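Local structure of transcription factor TAU subunit SFC1 (Schizosaccharomyces pombe, 4BJI) at residues 50-55 against 105-110; 55-60 against 122-127; 80-83 against 89-92; 161-164 against 168-171. The protein takes part, as a component of the tauA domain of TFIIIC, in binding box A promoter DNA of tRNA and similar genes, here through its DNA-binding domain. All coordinates share one frame; numbering follows the deposited sequence.

Contact 1 (50-55 against 105-110); sequences KRPVWT and AAYQAL
Y107 carries the 105-110 side of this contact, and R51, P52 and V53 gather round it. The direct touches are apolar. P52 lies athwart the tyrosine side chain, with P52 CD 3.6 Å from Y107 CE2. V53 meets the root of the side chain, its CB 3.6 Å from Y107 CB. V53 CG1, anti to the backbone N (chi1 175°), lies against the same Y107 CB. The aliphatic part of R51 runs alongside the ring, heading the other way, R51 CG being 3.8 Å from Y107 CE1. Polar links are indirect. One water donates to K50 O at 2.7 Å and also bonds Y107 OH at 2.6 Å. Q141 NE2 bonds both V53 O and Y107 O. R51 CD sits over the centre of the W54 ring and R51 NE makes a weak bond to V53 O. R51 NH2 bonds Q141 and forms a salt bridge with D144. The contact joins strand 53-55 to the turn before strand 109-111, within the helix-turn-helix family region. No direct hydrogen bond spans the segments, which implies a join made by van der Waals packing on one tyrosine, with a water and Q141 serving polar atoms.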
# COMPACT_ATOMS: atom_id res chain seq x y z
N LYS A 50 3.89 13.91 4.33
CA LYS A 50 4.94 12.95 4.72
C LYS A 50 5.08 11.81 3.69
O LYS A 50 6.19 11.33 3.38
CB LYS A 50 4.63 12.33 6.09
CG LYS A 50 4.66 13.31 7.27
CD LYS A 50 4.11 12.70 8.58
CE LYS A 50 4.48 13.57 9.78
NZ LYS A 50 3.86 13.11 11.05
N ARG A 51 3.95 11.36 3.18
CA ARG A 51 3.89 10.15 2.36
C ARG A 51 2.72 10.36 1.39
O ARG A 51 1.59 10.50 1.83
CB ARG A 51 3.64 8.96 3.28
CG ARG A 51 3.40 7.66 2.64
CD ARG A 51 3.52 6.64 3.79
NE ARG A 51 2.80 5.44 3.53
CZ ARG A 51 2.90 4.37 4.35
NH1 ARG A 51 3.70 4.42 5.40
NH2 ARG A 51 2.22 3.31 4.09
N PRO A 52 2.99 10.43 0.08
CA PRO A 52 1.92 10.82 -0.83
C PRO A 52 0.93 9.72 -1.18
O PRO A 52 -0.09 9.99 -1.80
CB PRO A 52 2.64 11.22 -2.10
CG PRO A 52 3.95 10.45 -2.03
CD PRO A 52 4.32 10.41 -0.57
N VAL A 53 1.23 8.49 -0.80
CA VAL A 53 0.45 7.31 -1.18
C VAL A 53 0.26 6.43 0.05
O VAL A 53 1.26 6.00 0.66
CB VAL A 53 1.23 6.49 -2.27
CG1 VAL A 53 0.52 5.21 -2.61
CG2 VAL A 53 1.47 7.34 -3.54
N TRP A 54 -0.98 6.12 0.40
CA TRP A 54 -1.31 5.39 1.62
C TRP A 54 -2.43 4.39 1.42
O TRP A 54 -3.47 4.72 0.81
CB TRP A 54 -1.87 6.35 2.66
CG TRP A 54 -0.95 7.32 3.34
CD1 TRP A 54 -0.65 8.59 2.93
CD2 TRP A 54 -0.30 7.13 4.59
NE1 TRP A 54 0.17 9.21 3.88
CE2 TRP A 54 0.39 8.32 4.90
CE3 TRP A 54 -0.24 6.07 5.49
CZ2 TRP A 54 1.15 8.47 6.07
CZ3 TRP A 54 0.52 6.22 6.64
CH2 TRP A 54 1.20 7.41 6.91
N THR A 55 -2.35 3.22 2.04
CA THR A 55 -3.56 2.42 2.22
C THR A 55 -4.44 3.02 3.33
O THR A 55 -3.96 3.76 4.22
CB THR A 55 -3.28 0.99 2.62
OG1 THR A 55 -2.55 1.03 3.86
CG2 THR A 55 -2.47 0.28 1.52
N ALA A 105 8.37 3.68 -5.89
CA ALA A 105 8.57 2.27 -5.65
C ALA A 105 8.39 1.94 -4.17
O ALA A 105 7.91 0.85 -3.84
CB ALA A 105 9.99 1.87 -6.09
N ALA A 106 8.72 2.87 -3.29
CA ALA A 106 8.59 2.64 -1.86
C ALA A 106 7.13 2.55 -1.37
O ALA A 106 6.85 2.10 -0.26
CB ALA A 106 9.28 3.76 -1.11
N TYR A 107 6.18 3.01 -2.20
CA TYR A 107 4.78 3.10 -1.81
C TYR A 107 3.92 2.06 -2.51
O TYR A 107 2.71 2.00 -2.28
CB TYR A 107 4.22 4.50 -2.10
CG TYR A 107 5.05 5.59 -1.49
CD1 TYR A 107 5.45 5.51 -0.18
CD2 TYR A 107 5.49 6.65 -2.27
CE1 TYR A 107 6.25 6.51 0.38
CE2 TYR A 107 6.27 7.64 -1.73
CZ TYR A 107 6.65 7.54 -0.43
OH TYR A 107 7.45 8.58 0.06
N GLN A 108 4.52 1.22 -3.36
CA GLN A 108 3.75 0.17 -4.03
C GLN A 108 3.09 -0.75 -3.02
O GLN A 108 3.62 -0.99 -1.93
CB GLN A 108 4.63 -0.66 -4.97
CG GLN A 108 5.05 0.15 -6.17
CD GLN A 108 5.81 -0.59 -7.25
OE1 GLN A 108 6.68 0.02 -7.90
NE2 GLN A 108 5.51 -1.86 -7.47
N ALA A 109 1.90 -1.24 -3.39
CA ALA A 109 1.08 -2.13 -2.58
C ALA A 109 1.05 -3.53 -3.12
O ALA A 109 0.94 -3.73 -4.34
CB ALA A 109 -0.36 -1.58 -2.57
N LEU A 110 1.23 -4.49 -2.22
CA LEU A 110 1.10 -5.91 -2.58
C LEU A 110 -0.12 -6.47 -1.86
O LEU A 110 -0.21 -6.36 -0.63
CB LEU A 110 2.36 -6.69 -2.22
CG LEU A 110 3.61 -6.33 -3.01
CD1 LEU A 110 4.45 -5.41 -2.23
CD2 LEU A 110 4.35 -7.59 -3.32
O HOH W 1 7.52 9.18 2.57

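Contact 2 (55-60 against 122-127); sequences TRRALL and GTKTHV
The H126 imidazole rests against A58, whose CB is 3.8 Å from H126 CD2. One face of this ring takes V127 CG2, displaced toward the rim. The H62 ring meets it as well, and H126 ND1 is bonded by N61. The R57 guanidinium has L60 CD1 over one face, 3.4 Å above the plane and near the rim. K124 CD comes to the same group at an oblique angle, 3.8 Å from R57 NH1.

The H126 side chain also meets the helix backbone: H126 CB is 3.7 Å from A58 CA. R57 reaches the loop by curling. The bend at chi2 (51°) lays R57 CD 3.2 Å from K124 O, a touch made by carbon; a second bend, at chi3 (54°), turns the guanidinium back along L60. The bond to K124 O comes from N61 ND2. Helix 56-60, in the helix-turn-helix family region, starts here with T55 as N-cap, and T55 OG1 accepts from A58 N at 3.0 Å. The facing loop has no regular helix or strand and is shaped by two successive ST turns. In the first, T123 OG1 accepts from T125 N; in the second, T125 OG1 accepts from V127 N at 3.0 Å. A serine in place of R57 would probably open a gap beside K124 O and leave L60 CD1 without the flat group it lies on. K124 runs extended beyond CG and leads its amine away from the helix. R57 NH1 and K124 NZ are still 5.3 Å apart, so these like charges may repel each other mildly.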
# COMPACT_ATOMS: atom_id res chain seq x y z
N THR A 55 -2.35 3.22 2.04
CA THR A 55 -3.56 2.42 2.22
C THR A 55 -4.44 3.02 3.33
O THR A 55 -3.96 3.76 4.22
CB THR A 55 -3.28 0.99 2.62
OG1 THR A 55 -2.55 1.03 3.86
CG2 THR A 55 -2.47 0.28 1.52
N ARG A 56 -5.74 2.70 3.28
CA ARG A 56 -6.64 3.00 4.39
C ARG A 56 -6.11 2.47 5.73
O ARG A 56 -6.09 3.20 6.73
CB ARG A 56 -8.03 2.41 4.11
CG ARG A 56 -8.95 2.40 5.33
CD ARG A 56 -10.27 1.67 4.99
NE ARG A 56 -11.07 1.46 6.20
CZ ARG A 56 -11.80 2.41 6.73
NH1 ARG A 56 -11.84 3.59 6.13
NH2 ARG A 56 -12.50 2.18 7.84
N ARG A 57 -5.66 1.23 5.76
CA ARG A 57 -5.20 0.64 7.02
C ARG A 57 -4.00 1.40 7.59
O ARG A 57 -3.96 1.71 8.78
CB ARG A 57 -4.85 -0.84 6.81
CG ARG A 57 -4.43 -1.53 8.12
CD ARG A 57 -5.43 -1.31 9.27
NE ARG A 57 -6.79 -1.69 8.91
CZ ARG A 57 -7.85 -1.46 9.69
NH1 ARG A 57 -7.70 -0.86 10.87
NH2 ARG A 57 -9.06 -1.83 9.30
N ALA A 58 -3.02 1.72 6.75
CA ALA A 58 -1.86 2.46 7.24
C ALA A 58 -2.26 3.84 7.79
O ALA A 58 -1.81 4.23 8.86
CB ALA A 58 -0.78 2.55 6.17
N LEU A 59 -3.17 4.54 7.11
CA LEU A 59 -3.66 5.81 7.65
C LEU A 59 -4.39 5.66 8.98
O LEU A 59 -4.16 6.44 9.92
CB LEU A 59 -4.61 6.49 6.65
CG LEU A 59 -3.90 7.17 5.49
CD1 LEU A 59 -4.87 7.51 4.40
CD2 LEU A 59 -3.14 8.40 5.99
N LEU A 60 -5.26 4.66 9.06
CA LEU A 60 -6.03 4.49 10.30
C LEU A 60 -5.06 4.34 11.46
O LEU A 60 -5.33 4.84 12.57
CB LEU A 60 -6.92 3.27 10.22
CG LEU A 60 -8.17 3.36 9.34
CD1 LEU A 60 -8.75 1.98 9.17
CD2 LEU A 60 -9.18 4.32 9.96
N GLY A 122 -6.90 -10.65 15.96
CA GLY A 122 -5.61 -10.51 15.32
C GLY A 122 -5.14 -9.07 15.29
O GLY A 122 -5.91 -8.16 15.61
N THR A 123 -3.89 -8.85 14.90
CA THR A 123 -3.34 -7.50 14.83
C THR A 123 -3.83 -6.77 13.59
O THR A 123 -4.03 -7.38 12.53
CB THR A 123 -1.80 -7.48 14.84
OG1 THR A 123 -1.34 -6.13 14.67
CG2 THR A 123 -1.23 -8.35 13.71
N LYS A 124 -4.05 -5.46 13.74
CA LYS A 124 -4.53 -4.61 12.67
C LYS A 124 -3.38 -3.89 12.00
O LYS A 124 -3.59 -2.98 11.22
CB LYS A 124 -5.48 -3.54 13.22
CG LYS A 124 -6.87 -4.01 13.62
CD LYS A 124 -7.68 -2.80 14.11
CE LYS A 124 -9.01 -3.19 14.74
NZ LYS A 124 -9.48 -2.15 15.71
N THR A 125 -2.16 -4.27 12.33
CA THR A 125 -1.02 -3.52 11.84
C THR A 125 -0.91 -3.54 10.29
O THR A 125 -1.23 -4.51 9.57
CB THR A 125 0.30 -4.03 12.46
OG1 THR A 125 1.36 -3.15 12.09
CG2 THR A 125 0.66 -5.43 11.98
N HIS A 126 -0.41 -2.42 9.79
CA HIS A 126 -0.05 -2.27 8.38
C HIS A 126 1.40 -2.72 8.10
O HIS A 126 1.83 -2.79 6.96
CB HIS A 126 -0.20 -0.80 8.00
CG HIS A 126 0.64 0.11 8.83
ND1 HIS A 126 0.42 0.31 10.18
CD2 HIS A 126 1.72 0.86 8.52
CE1 HIS A 126 1.33 1.13 10.66
NE2 HIS A 126 2.12 1.50 9.66
N VAL A 127 2.14 -3.04 9.16
CA VAL A 127 3.56 -3.41 9.04
C VAL A 127 3.67 -4.89 8.76
O VAL A 127 2.95 -5.70 9.35
CB VAL A 127 4.27 -3.07 10.37
CG1 VAL A 127 5.70 -3.54 10.38
CG2 VAL A 127 4.22 -1.58 10.63

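Contact 3 (80-83 against 89-92); sequences YLWT and DTYT
Y80 and T92 face each other as a hydrogen-bonded antiparallel pair, and this is the tight end of the contact. T92 N gives a 2.8 Å bond to Y80 O, and Y80 N bonds T92 O in return. T92 CB lies over the Y80 ring face, 3.9 Å from its centroid, in a CH-pi contact. T92 OG1 sits beside the backbone N (chi1 -60°), where it receives W82 NE1 at 3.0 Å. That bond lies in the indole plane but is bent, 137° at the hydrogen. Y80 CE2 lies over one face of the same indole, near its rim. L81 and Y91, the non-hydrogen-bonded pair, pack on the other face of the sheet. L81 CD1 stands over the centre of the Y91 ring, 3.9 Å from its centroid.

Toward the turn the contact loosens. W82 N still bonds T90 O at 3.1 Å. D89 N bonds W82 O, but from above the carbonyl plane. The D89 carboxylate is met by water: one molecule lies 2.8 Å from D89 OD1 and also near W82 O, and a second near D89 OD1 reaches T83 O only weakly.

The two strands form a beta hairpin in the middle of a four-stranded mixed sheet. Strand 14-15 runs parallel beside 79-82. Strand 53-55 lies antiparallel beside 90-93, with V53 touching T90 and T92. Strand 139-141 is reached by D89 and T90.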
# COMPACT_ATOMS: atom_id res chain seq x y z
N TYR A 80 -7.10 10.57 -4.55
CA TYR A 80 -7.83 9.67 -5.45
C TYR A 80 -7.38 8.23 -5.15
O TYR A 80 -6.35 8.02 -4.48
CB TYR A 80 -7.56 10.05 -6.92
CG TYR A 80 -6.12 9.93 -7.37
CD1 TYR A 80 -5.20 10.95 -7.16
CD2 TYR A 80 -5.67 8.78 -8.00
CE1 TYR A 80 -3.86 10.82 -7.58
CE2 TYR A 80 -4.36 8.64 -8.39
CZ TYR A 80 -3.46 9.65 -8.21
OH TYR A 80 -2.15 9.47 -8.61
N LEU A 81 -8.10 7.24 -5.64
CA LEU A 81 -7.91 5.85 -5.25
C LEU A 81 -7.61 4.96 -6.44
O LEU A 81 -8.36 4.94 -7.41
CB LEU A 81 -9.20 5.34 -4.59
CG LEU A 81 -9.28 3.86 -4.24
CD1 LEU A 81 -8.25 3.43 -3.23
CD2 LEU A 81 -10.70 3.52 -3.72
N TRP A 82 -6.51 4.22 -6.39
CA TRP A 82 -6.21 3.23 -7.43
C TRP A 82 -7.03 1.98 -7.24
O TRP A 82 -7.09 1.44 -6.12
CB TRP A 82 -4.73 2.84 -7.36
CG TRP A 82 -3.81 3.98 -7.65
CD1 TRP A 82 -3.25 4.83 -6.75
CD2 TRP A 82 -3.34 4.41 -8.94
NE1 TRP A 82 -2.46 5.75 -7.38
CE2 TRP A 82 -2.50 5.52 -8.74
CE3 TRP A 82 -3.56 3.97 -10.26
CZ2 TRP A 82 -1.90 6.21 -9.79
CZ3 TRP A 82 -2.95 4.64 -11.29
CH2 TRP A 82 -2.15 5.76 -11.06
N THR A 83 -7.68 1.48 -8.29
CA THR A 83 -8.44 0.23 -8.07
C THR A 83 -7.79 -1.00 -8.65
O THR A 83 -8.33 -2.09 -8.53
CB THR A 83 -9.85 0.36 -8.55
OG1 THR A 83 -9.81 0.90 -9.85
CG2 THR A 83 -10.59 1.31 -7.61
N ASP A 89 -5.46 -0.10 -4.19
CA ASP A 89 -5.97 0.06 -2.82
C ASP A 89 -5.17 1.10 -2.02
O ASP A 89 -5.20 1.11 -0.77
CB ASP A 89 -6.03 -1.29 -2.09
CG ASP A 89 -7.04 -2.22 -2.69
OD1 ASP A 89 -8.12 -1.74 -3.06
OD2 ASP A 89 -6.70 -3.40 -2.87
N THR A 90 -4.49 2.01 -2.73
CA THR A 90 -3.89 3.17 -2.10
C THR A 90 -4.57 4.45 -2.54
O THR A 90 -5.02 4.58 -3.69
CB THR A 90 -2.37 3.33 -2.35
OG1 THR A 90 -2.09 3.69 -3.71
CG2 THR A 90 -1.63 2.06 -1.98
N TYR A 91 -4.64 5.38 -1.59
CA TYR A 91 -5.08 6.75 -1.81
C TYR A 91 -3.87 7.61 -2.05
O TYR A 91 -2.91 7.58 -1.25
CB TYR A 91 -5.85 7.25 -0.57
CG TYR A 91 -7.12 6.49 -0.33
CD1 TYR A 91 -7.12 5.30 0.38
CD2 TYR A 91 -8.32 6.94 -0.86
CE1 TYR A 91 -8.28 4.56 0.56
CE2 TYR A 91 -9.49 6.21 -0.66
CZ TYR A 91 -9.45 5.02 0.05
OH TYR A 91 -10.60 4.25 0.25
N THR A 92 -3.86 8.33 -3.16
CA THR A 92 -2.71 9.17 -3.57
C THR A 92 -3.14 10.63 -3.58
O THR A 92 -4.21 10.98 -4.10
CB THR A 92 -2.26 8.76 -4.98
OG1 THR A 92 -1.86 7.37 -4.98
CG2 THR A 92 -1.09 9.61 -5.42
O HOH W 2 -9.23 0.27 -4.62
O HOH W 3 -9.44 -2.90 -5.40

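Contact 4 (161-164 against 168-171); sequences SECH and GWYR
C163 overlaps one face of the W169 indole. Its CB lies over the six-membered ring, 4.1 Å from the centroid. Its SG stands over the five-membered ring, also 4.1 Å from the centroid and 21° off the normal, a sulfur-aromatic contact. The thiol is anti to the backbone N (chi1 -167°), which places SG beside segment 168-171, 3.6 Å from G168 CA. Farther along the indole, W169 CZ3 touches the E162 backbone, 3.7 Å from E162 C. The indole nitrogen bonds P98 O, so the ring is fixed at that end too. An alanine in place of W169 would probably leave C163 without its aromatic cover and P98 O without this donor.

The backbones pair through H164 and G168. H164 N bonds G168 O at 2.8 Å, and G168 N bonds H164 O at 2.9 Å. In both bonds the donor stands above the carbonyl plane. G168 has a positive phi of 59°, which suits a residue without a side chain. H164 ND1 bonds T167 N inside the loop. A single antiparallel bridge closing a short hairpin-like loop is the motif here, and R171 at its end is the N-cap residue of helix 172-189.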
# COMPACT_ATOMS: atom_id res chain seq x y z
N SER A 161 13.14 1.13 -15.81
CA SER A 161 13.09 2.46 -16.42
C SER A 161 11.68 2.98 -16.69
O SER A 161 11.53 4.09 -17.17
CB SER A 161 13.86 2.47 -17.75
OG SER A 161 13.10 1.83 -18.71
N GLU A 162 10.67 2.19 -16.37
CA GLU A 162 9.27 2.60 -16.54
C GLU A 162 8.45 1.83 -15.52
O GLU A 162 8.83 0.74 -15.12
CB GLU A 162 8.81 2.30 -17.96
CG GLU A 162 7.45 2.85 -18.32
CD GLU A 162 7.10 2.59 -19.78
OE1 GLU A 162 7.75 3.23 -20.62
OE2 GLU A 162 6.24 1.71 -20.00
N CYS A 163 7.33 2.42 -15.10
CA CYS A 163 6.43 1.80 -14.13
C CYS A 163 5.51 0.80 -14.84
O CYS A 163 4.66 1.17 -15.63
CB CYS A 163 5.60 2.86 -13.44
SG CYS A 163 4.72 2.32 -11.99
N HIS A 164 5.75 -0.48 -14.59
CA HIS A 164 5.02 -1.57 -15.22
C HIS A 164 3.60 -1.72 -14.71
O HIS A 164 3.33 -1.49 -13.52
CB HIS A 164 5.79 -2.87 -14.98
CG HIS A 164 5.25 -4.06 -15.71
ND1 HIS A 164 4.35 -4.93 -15.15
CD2 HIS A 164 5.53 -4.55 -16.94
CE1 HIS A 164 4.06 -5.89 -16.02
NE2 HIS A 164 4.78 -5.69 -17.11
N GLY A 168 5.03 -2.46 -11.33
CA GLY A 168 5.49 -1.11 -11.08
C GLY A 168 6.96 -0.96 -11.38
O GLY A 168 7.43 -1.30 -12.48
N TRP A 169 7.70 -0.40 -10.44
CA TRP A 169 9.11 -0.08 -10.67
C TRP A 169 10.05 -1.27 -10.46
O TRP A 169 11.27 -1.12 -10.64
CB TRP A 169 9.49 1.07 -9.76
CG TRP A 169 8.81 2.37 -10.11
CD1 TRP A 169 7.80 3.00 -9.44
CD2 TRP A 169 9.15 3.20 -11.22
NE1 TRP A 169 7.47 4.17 -10.10
CE2 TRP A 169 8.30 4.33 -11.18
CE3 TRP A 169 10.10 3.11 -12.24
CZ2 TRP A 169 8.37 5.34 -12.12
CZ3 TRP A 169 10.17 4.14 -13.17
CH2 TRP A 169 9.29 5.23 -13.10
N TYR A 170 9.51 -2.44 -10.13
CA TYR A 170 10.33 -3.60 -9.81
C TYR A 170 10.41 -4.59 -10.96
O TYR A 170 9.38 -4.91 -11.59
CB TYR A 170 9.81 -4.33 -8.56
CG TYR A 170 9.87 -3.44 -7.36
CD1 TYR A 170 11.10 -3.12 -6.78
CD2 TYR A 170 8.72 -2.95 -6.78
CE1 TYR A 170 11.15 -2.29 -5.66
CE2 TYR A 170 8.77 -2.13 -5.65
CZ TYR A 170 10.00 -1.79 -5.12
OH TYR A 170 10.09 -0.96 -4.00
N ARG A 171 11.61 -5.08 -11.22
CA ARG A 171 11.82 -6.14 -12.20
C ARG A 171 10.97 -7.35 -11.83
O ARG A 171 10.88 -7.72 -10.65
CB ARG A 171 13.32 -6.49 -12.23
CG ARG A 171 13.69 -7.57 -13.22
CD ARG A 171 15.19 -7.74 -13.17
NE ARG A 171 15.60 -8.49 -11.99
CZ ARG A 171 16.26 -8.02 -10.95
NH1 ARG A 171 16.64 -6.73 -10.94
NH2 ARG A 171 16.58 -8.82 -9.89

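Overall arrangement
Contacts 1 and 3 lie wholly within the helix-turn-helix family region, and contact 2 has its helix 56-60 there, while contact 4 lies toward the C-terminal helices. Contacts 1 and 3 have centres 10 Å apart and reach the same four-stranded sheet, where strands 53-55 and 90-93 are neighbours. Contacts 1 and 2 share T55, where strand 53-55 passes into helix 56-60. Along the chain, contact 3 is nested inside the loops closed by contacts 1 and 2, whose segments alternate. Contact 4 follows all three. It touches contact 1 through Q108, but its centre is 25 Å from that of contact 2, across the chain's centre. Contact 1 thus sits between the sheet and the C-terminal part of this DNA-binding domain.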